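Local coordinates for amino acid ABC transporter, binding protein (Thermus thermophilus, PDB 3VV5), which binds the lysine analogue L-thialysine, (S)-2-aminoethyl-L-cysteine, as the solute-binding component of an ABC transporter involved in its uptake, at residues G44-F49 and R190-E195; T59-D64 and P118-G123. All blocks are in the same frame, centred on the assembly; numbering follows the deposited sequence.

Contact 1 of 2, residues G44-F49 and R190-E195; sequences GAFPPF and RFVAKE. With SLZ (L-thialysine), chain C.
Pro47 and Val192 mark the closest backbone approach, their CA atoms 6.3 Å apart, where a tight turn at 46-49 meets the first turn of helix 190-200. A cis peptide before Pro48 gives residues 46-49 the form of a type VI turn, closed by a weak hydrogen bond from Phe49 N to Phe46 O. Val192 lies at the centre of the interface. Its CG1 methyl lies over one face of the Phe46 ring, 3.8 Å from the centroid and 23° off the ring normal, a CH-pi contact. The sulfur of the bound L-thialysine lies over the opposite face, toward the rim, with SG 3.4 Å from Phe46 CZ. Phe46 is placed in this sandwich by a first torsion that sets CG anti to the backbone N (chi1 -152°), carrying the ring between helix and ligand. The same Val192 CG1 also meets the Phe49 ring, but at its edge, 3.8 Å from CE2. Farther along that rim, Phe49 CZ touches Phe191 CB at 3.8 Å, and the two phenylalanines cross obliquely; the ring of Phe253 meets both. On the side of the prolines, Pro48 CD rests 4.2 Å from both Val192 CA and Glu195 CB. The one polar link here is a water that donates to Pro47 O and to Val192 O, at 2.8 Å each, and so ties the turn to the helix backbone. Helix 190-200 belongs to the lobe across the binding cleft from residues 44-49, in the two-lobed architecture of this family. An interlobe surface of methyl, ring and proline carbons, joined by a single bridging water, is consistent with lobes that close around a ligand, and the Phe46 ring, held between Val192 and the ligand sulfur, may link that closure to the bound amino acid.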
loop_
_atom_site.group_PDB
_atom_site.type_symbol
_atom_site.label_atom_id
_atom_site.label_comp_id
_atom_site.label_asym_id
_atom_site.label_seq_id
_atom_site.Cartn_x
_atom_site.Cartn_y
_atom_site.Cartn_z
ATOM N N GLY A 44 1.628 8.571 1.361
ATOM C CA GLY A 44 0.986 9.480 2.304
ATOM C C GLY A 44 -0.450 9.795 1.896
ATOM O O GLY A 44 -1.029 10.757 2.390
ATOM N N ALA A 45 -1.025 9.003 0.993
ATOM C CA ALA A 45 -2.438 9.181 0.635
ATOM C C ALA A 45 -3.228 7.870 0.660
ATOM O O ALA A 45 -4.188 7.681 -0.111
ATOM C CB ALA A 45 -2.567 9.896 -0.721
ATOM N N PHE A 46 -2.839 6.964 1.562
ATOM C CA PHE A 46 -3.452 5.624 1.616
ATOM C C PHE A 46 -3.775 5.222 3.050
ATOM O O PHE A 46 -3.114 4.343 3.600
ATOM C CB PHE A 46 -2.495 4.591 0.974
ATOM C CG PHE A 46 -3.180 3.378 0.358
ATOM C CD1 PHE A 46 -4.202 3.531 -0.588
ATOM C CD2 PHE A 46 -2.757 2.086 0.670
ATOM C CE1 PHE A 46 -4.800 2.416 -1.208
ATOM C CE2 PHE A 46 -3.358 0.934 0.058
ATOM C CZ PHE A 46 -4.368 1.101 -0.874
ATOM N N PRO A 47 -4.770 5.893 3.690
ATOM C CA PRO A 47 -5.086 5.529 5.068
ATOM C C PRO A 47 -5.764 4.151 5.088
ATOM O O PRO A 47 -6.598 3.867 4.205
ATOM C CB PRO A 47 -6.089 6.615 5.495
ATOM C CG PRO A 47 -6.777 7.016 4.188
ATOM C CD PRO A 47 -5.667 6.957 3.166
ATOM N N PRO A 48 -5.496 3.330 6.117
ATOM C CA PRO A 48 -4.702 3.594 7.336
ATOM C C PRO A 48 -3.252 3.116 7.247
ATOM O O PRO A 48 -2.573 3.044 8.266
ATOM C CB PRO A 48 -5.446 2.765 8.395
ATOM C CG PRO A 48 -5.904 1.558 7.610
ATOM C CD PRO A 48 -6.299 2.096 6.257
ATOM N N PHE A 49 -2.782 2.795 6.048
ATOM C CA PHE A 49 -1.416 2.246 5.861
ATOM C C PHE A 49 -0.313 3.299 5.898
ATOM O O PHE A 49 0.689 3.148 6.629
ATOM C CB PHE A 49 -1.361 1.444 4.561
ATOM C CG PHE A 49 -2.156 0.176 4.629
ATOM C CD1 PHE A 49 -1.652 -0.924 5.333
ATOM C CD2 PHE A 49 -3.410 0.084 4.043
ATOM C CE1 PHE A 49 -2.386 -2.087 5.449
ATOM C CE2 PHE A 49 -4.159 -1.102 4.139
ATOM C CZ PHE A 49 -3.640 -2.191 4.841
ATOM N N ARG A 190 -8.973 -4.033 0.694
ATOM C CA ARG A 190 -10.067 -4.411 1.591
ATOM C C ARG A 190 -10.036 -3.687 2.939
ATOM O O ARG A 190 -11.078 -3.305 3.467
ATOM C CB ARG A 190 -10.099 -5.940 1.798
ATOM C CG ARG A 190 -8.810 -6.530 2.399
ATOM C CD ARG A 190 -8.879 -8.056 2.552
ATOM N NE ARG A 190 -9.883 -8.436 3.548
ATOM C CZ ARG A 190 -10.458 -9.636 3.625
ATOM N NH1 ARG A 190 -10.137 -10.599 2.761
ATOM N NH2 ARG A 190 -11.361 -9.871 4.568
ATOM N N PHE A 191 -8.841 -3.503 3.493
ATOM C CA PHE A 191 -8.704 -2.764 4.755
ATOM C C PHE A 191 -8.927 -1.268 4.570
ATOM O O PHE A 191 -9.467 -0.611 5.453
ATOM C CB PHE A 191 -7.325 -3.008 5.380
ATOM C CG PHE A 191 -7.069 -4.447 5.730
ATOM C CD1 PHE A 191 -7.687 -5.023 6.845
ATOM C CD2 PHE A 191 -6.218 -5.225 4.948
ATOM C CE1 PHE A 191 -7.470 -6.358 7.178
ATOM C CE2 PHE A 191 -5.989 -6.568 5.265
ATOM C CZ PHE A 191 -6.619 -7.134 6.381
ATOM N N VAL A 192 -8.484 -0.711 3.444
ATOM C CA VAL A 192 -8.767 0.706 3.222
ATOM C C VAL A 192 -10.247 0.966 2.982
ATOM O O VAL A 192 -10.774 1.945 3.513
ATOM C CB VAL A 192 -7.759 1.516 2.284
ATOM C CG1 VAL A 192 -6.556 0.728 1.824
ATOM C CG2 VAL A 192 -8.464 2.391 1.177
ATOM N N ALA A 193 -10.922 0.070 2.256
ATOM C CA ALA A 193 -12.376 0.163 2.066
ATOM C C ALA A 193 -13.112 0.113 3.409
ATOM O O ALA A 193 -13.986 0.930 3.680
ATOM C CB ALA A 193 -12.866 -0.993 1.176
ATOM N N LYS A 194 -12.741 -0.860 4.240
ATOM C CA LYS A 194 -13.405 -1.086 5.525
ATOM C C LYS A 194 -13.266 0.156 6.399
ATOM O O LYS A 194 -14.247 0.618 6.985
ATOM C CB LYS A 194 -12.808 -2.319 6.218
ATOM C CG LYS A 194 -13.557 -2.813 7.452
ATOM C CD LYS A 194 -13.169 -4.266 7.822
ATOM C CE LYS A 194 -13.472 -5.257 6.680
ATOM N NZ LYS A 194 -13.755 -6.654 7.162
ATOM N N GLU A 195 -12.057 0.702 6.472
ATOM C CA GLU A 195 -11.817 1.873 7.314
ATOM C C GLU A 195 -12.469 3.146 6.800
ATOM O O GLU A 195 -12.959 3.936 7.607
ATOM C CB GLU A 195 -10.321 2.086 7.564
ATOM C CG GLU A 195 -9.982 3.205 8.556
ATOM C CD GLU A 195 -10.752 3.126 9.891
ATOM O OE1 GLU A 195 -11.119 4.207 10.427
ATOM O OE2 GLU A 195 -10.972 2.007 10.417
HETATM N N SLZ C . -1.883 -2.455 -3.184
HETATM C CA SLZ C . -1.712 -1.351 -4.156
HETATM C CB SLZ C . -0.932 -0.172 -3.514
HETATM S SG SLZ C . -1.814 1.364 -3.057
HETATM C CD SLZ C . -0.358 2.225 -2.363
HETATM C CE SLZ C . -0.529 3.692 -1.953
HETATM N NZ SLZ C . 0.436 3.988 -0.882
HETATM C C SLZ C . -0.815 -1.924 -5.251
HETATM O O SLZ C . -0.883 -1.420 -6.383
HETATM O OXT SLZ C . -0.063 -2.871 -4.926
HETATM O O HOH W 1 -9.367 4.290 4.282
#

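Contact 2 of 2, residues T59-D64 and P118-G123; sequences TGFEVD and PHYCTG
Glu62 and His119 supply the polar part of the contact. His119 NE2 donates to Glu62 OE2 over 2.7 Å, with an N-H...O angle of 162°, and the acceptor lies almost exactly in the imidazole plane. OE2 accepts the bond with its anti lone pair, the one directed away from OE1, and the carboxylate is turned only 26° from the ring. His119 reaches it because CG sits between the backbone N and the carbonyl carbon (chi1 61°), while Glu62 extends fully beyond its own CG. The other oxygen, OE1, is held by Ser102 OG and Asn50 ND2, so bonds at both oxygens fix the rotation of this buried carboxylate. A donor this close would probably favour the charged form of the carboxylate. Because Asn50 and Ser102 both line the L-thialysine pocket, the bonds from OE1 make Glu62 a second-shell residue.

Van der Waals packing completes the contact. Tyr120 presents its ring edge to the carboxylate, CE2 lying 3.8 Å from Glu62 OE2, and its hydroxyl is hydrogen-bonded to Ser102 OG. Phe61 CE2 meets Tyr120 CD2 at 3.9 Å, and the edge of the Phe61 ring also faces His119 O, whose hydrogen bond comes from Tyr245 OH.

Gly60 occupies the N-cap position of helix 61-72, whose first turn faces the start of strand 120-129. There His119 and Tyr120 both face Val217 of strand 206-222 in a classic beta bulge, while helix 244-253 packs against Phe61 through Ile248.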
loop_
_atom_site.group_PDB
_atom_site.type_symbol
_atom_site.label_atom_id
_atom_site.label_comp_id
_atom_site.label_asym_id
_atom_site.label_seq_id
_atom_site.Cartn_x
_atom_site.Cartn_y
_atom_site.Cartn_z
ATOM N N THR A 59 1.730 9.128 9.184
ATOM C CA THR A 59 1.479 8.025 10.107
ATOM C C THR A 59 0.782 6.869 9.367
ATOM O O THR A 59 0.677 6.852 8.110
ATOM C CB THR A 59 0.702 8.523 11.376
ATOM O OG1 THR A 59 0.591 7.480 12.354
ATOM C CG2 THR A 59 -0.678 9.088 10.998
ATOM N N GLY A 60 0.353 5.879 10.132
ATOM C CA GLY A 60 -0.285 4.703 9.566
ATOM C C GLY A 60 0.483 3.441 9.922
ATOM O O GLY A 60 1.609 3.504 10.417
ATOM N N PHE A 61 -0.140 2.292 9.674
ATOM C CA PHE A 61 0.497 0.983 9.905
ATOM C C PHE A 61 1.916 0.875 9.338
ATOM O O PHE A 61 2.842 0.400 10.022
ATOM C CB PHE A 61 -0.403 -0.110 9.322
ATOM C CG PHE A 61 0.164 -1.477 9.419
ATOM C CD1 PHE A 61 0.286 -2.107 10.666
ATOM C CD2 PHE A 61 0.585 -2.145 8.275
ATOM C CE1 PHE A 61 0.821 -3.393 10.770
ATOM C CE2 PHE A 61 1.140 -3.428 8.362
ATOM C CZ PHE A 61 1.255 -4.060 9.611
ATOM N N GLU A 62 2.097 1.325 8.099
ATOM C CA GLU A 62 3.404 1.196 7.437
ATOM C C GLU A 62 4.463 2.135 7.977
ATOM O O GLU A 62 5.642 1.805 7.974
ATOM C CB GLU A 62 3.269 1.336 5.917
ATOM C CG GLU A 62 2.624 0.119 5.335
ATOM C CD GLU A 62 2.449 0.161 3.824
ATOM O OE1 GLU A 62 1.762 1.064 3.308
ATOM O OE2 GLU A 62 2.950 -0.763 3.159
ATOM N N VAL A 63 4.029 3.295 8.448
ATOM C CA VAL A 63 4.931 4.267 9.061
ATOM C C VAL A 63 5.409 3.770 10.433
ATOM O O VAL A 63 6.623 3.811 10.727
ATOM C CB VAL A 63 4.277 5.658 9.122
ATOM C CG1 VAL A 63 5.161 6.676 9.860
ATOM C CG2 VAL A 63 3.942 6.178 7.668
ATOM N N ASP A 64 4.488 3.246 11.246
ATOM C CA ASP A 64 4.880 2.617 12.532
ATOM C C ASP A 64 5.837 1.444 12.321
ATOM O O ASP A 64 6.828 1.295 13.042
ATOM C CB ASP A 64 3.655 2.161 13.316
ATOM C CG ASP A 64 2.929 3.317 13.995
ATOM O OD1 ASP A 64 3.497 4.430 14.049
ATOM O OD2 ASP A 64 1.804 3.108 14.491
ATOM N N PRO A 118 6.930 -10.429 2.634
ATOM C CA PRO A 118 5.808 -9.486 2.766
ATOM C C PRO A 118 5.567 -9.020 4.210
ATOM O O PRO A 118 5.728 -9.800 5.139
ATOM C CB PRO A 118 4.608 -10.300 2.261
ATOM C CG PRO A 118 5.005 -11.744 2.483
ATOM C CD PRO A 118 6.485 -11.773 2.218
ATOM N N HIS A 119 5.206 -7.752 4.392
ATOM C CA HIS A 119 4.879 -7.247 5.727
ATOM C C HIS A 119 3.378 -7.256 6.021
ATOM O O HIS A 119 2.972 -6.953 7.145
ATOM C CB HIS A 119 5.501 -5.866 6.003
ATOM C CG HIS A 119 5.045 -4.780 5.075
ATOM N ND1 HIS A 119 5.537 -4.642 3.791
ATOM C CD2 HIS A 119 4.177 -3.754 5.257
ATOM C CE1 HIS A 119 4.987 -3.589 3.222
ATOM N NE2 HIS A 119 4.172 -3.019 4.094
ATOM N N TYR A 120 2.561 -7.603 5.017
ATOM C CA TYR A 120 1.144 -7.935 5.247
ATOM C C TYR A 120 0.499 -8.602 4.034
ATOM O O TYR A 120 1.073 -8.645 2.946
ATOM C CB TYR A 120 0.288 -6.745 5.740
ATOM C CG TYR A 120 -0.061 -5.635 4.740
ATOM C CD1 TYR A 120 -1.259 -5.675 4.017
ATOM C CD2 TYR A 120 0.759 -4.511 4.593
ATOM C CE1 TYR A 120 -1.615 -4.665 3.135
ATOM C CE2 TYR A 120 0.410 -3.468 3.705
ATOM C CZ TYR A 120 -0.782 -3.567 2.975
ATOM O OH TYR A 120 -1.161 -2.566 2.107
ATOM N N CYS A 121 -0.680 -9.147 4.265
ATOM C CA CYS A 121 -1.448 -9.811 3.225
ATOM C C CYS A 121 -2.814 -9.182 3.168
ATOM O O CYS A 121 -3.353 -8.723 4.191
ATOM C CB CYS A 121 -1.540 -11.312 3.480
ATOM S SG CYS A 121 -0.311 -12.278 2.542
ATOM N N THR A 122 -3.373 -9.147 1.961
ATOM C CA THR A 122 -4.573 -8.374 1.722
ATOM C C THR A 122 -5.206 -8.793 0.400
ATOM O O THR A 122 -4.819 -9.783 -0.215
ATOM C CB THR A 122 -4.236 -6.841 1.718
ATOM O OG1 THR A 122 -5.437 -6.061 1.726
ATOM C CG2 THR A 122 -3.389 -6.442 0.506
ATOM N N GLY A 123 -6.163 -8.011 -0.062
ATOM C CA GLY A 123 -6.718 -8.258 -1.378
ATOM C C GLY A 123 -7.486 -7.066 -1.847
ATOM O O GLY A 123 -7.777 -6.155 -1.046
#

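The two contacts lie side by side, their centres about 10 Å apart, and contact 2 is nested within the loop that contact 1 closes along the chain. Their first segments are joined by probable backbone hydrogen bonds, Pro48 O to Phe61 N and Phe49 O to Glu62 N, which fasten the turn to the start of helix 61-72. Their second segments meet where Phe191 packs on Thr122, and the Phe49 ring stacks on Tyr120 between the contacts. Contact 2 binds strand 120-129, one of the strands linking the lobes, to the lobe of helix 61-72; contact 1 spans the cleft. Contact 1 touches the ligand through Phe46, whereas the nearest atoms of Glu62 stay about 5 Å away.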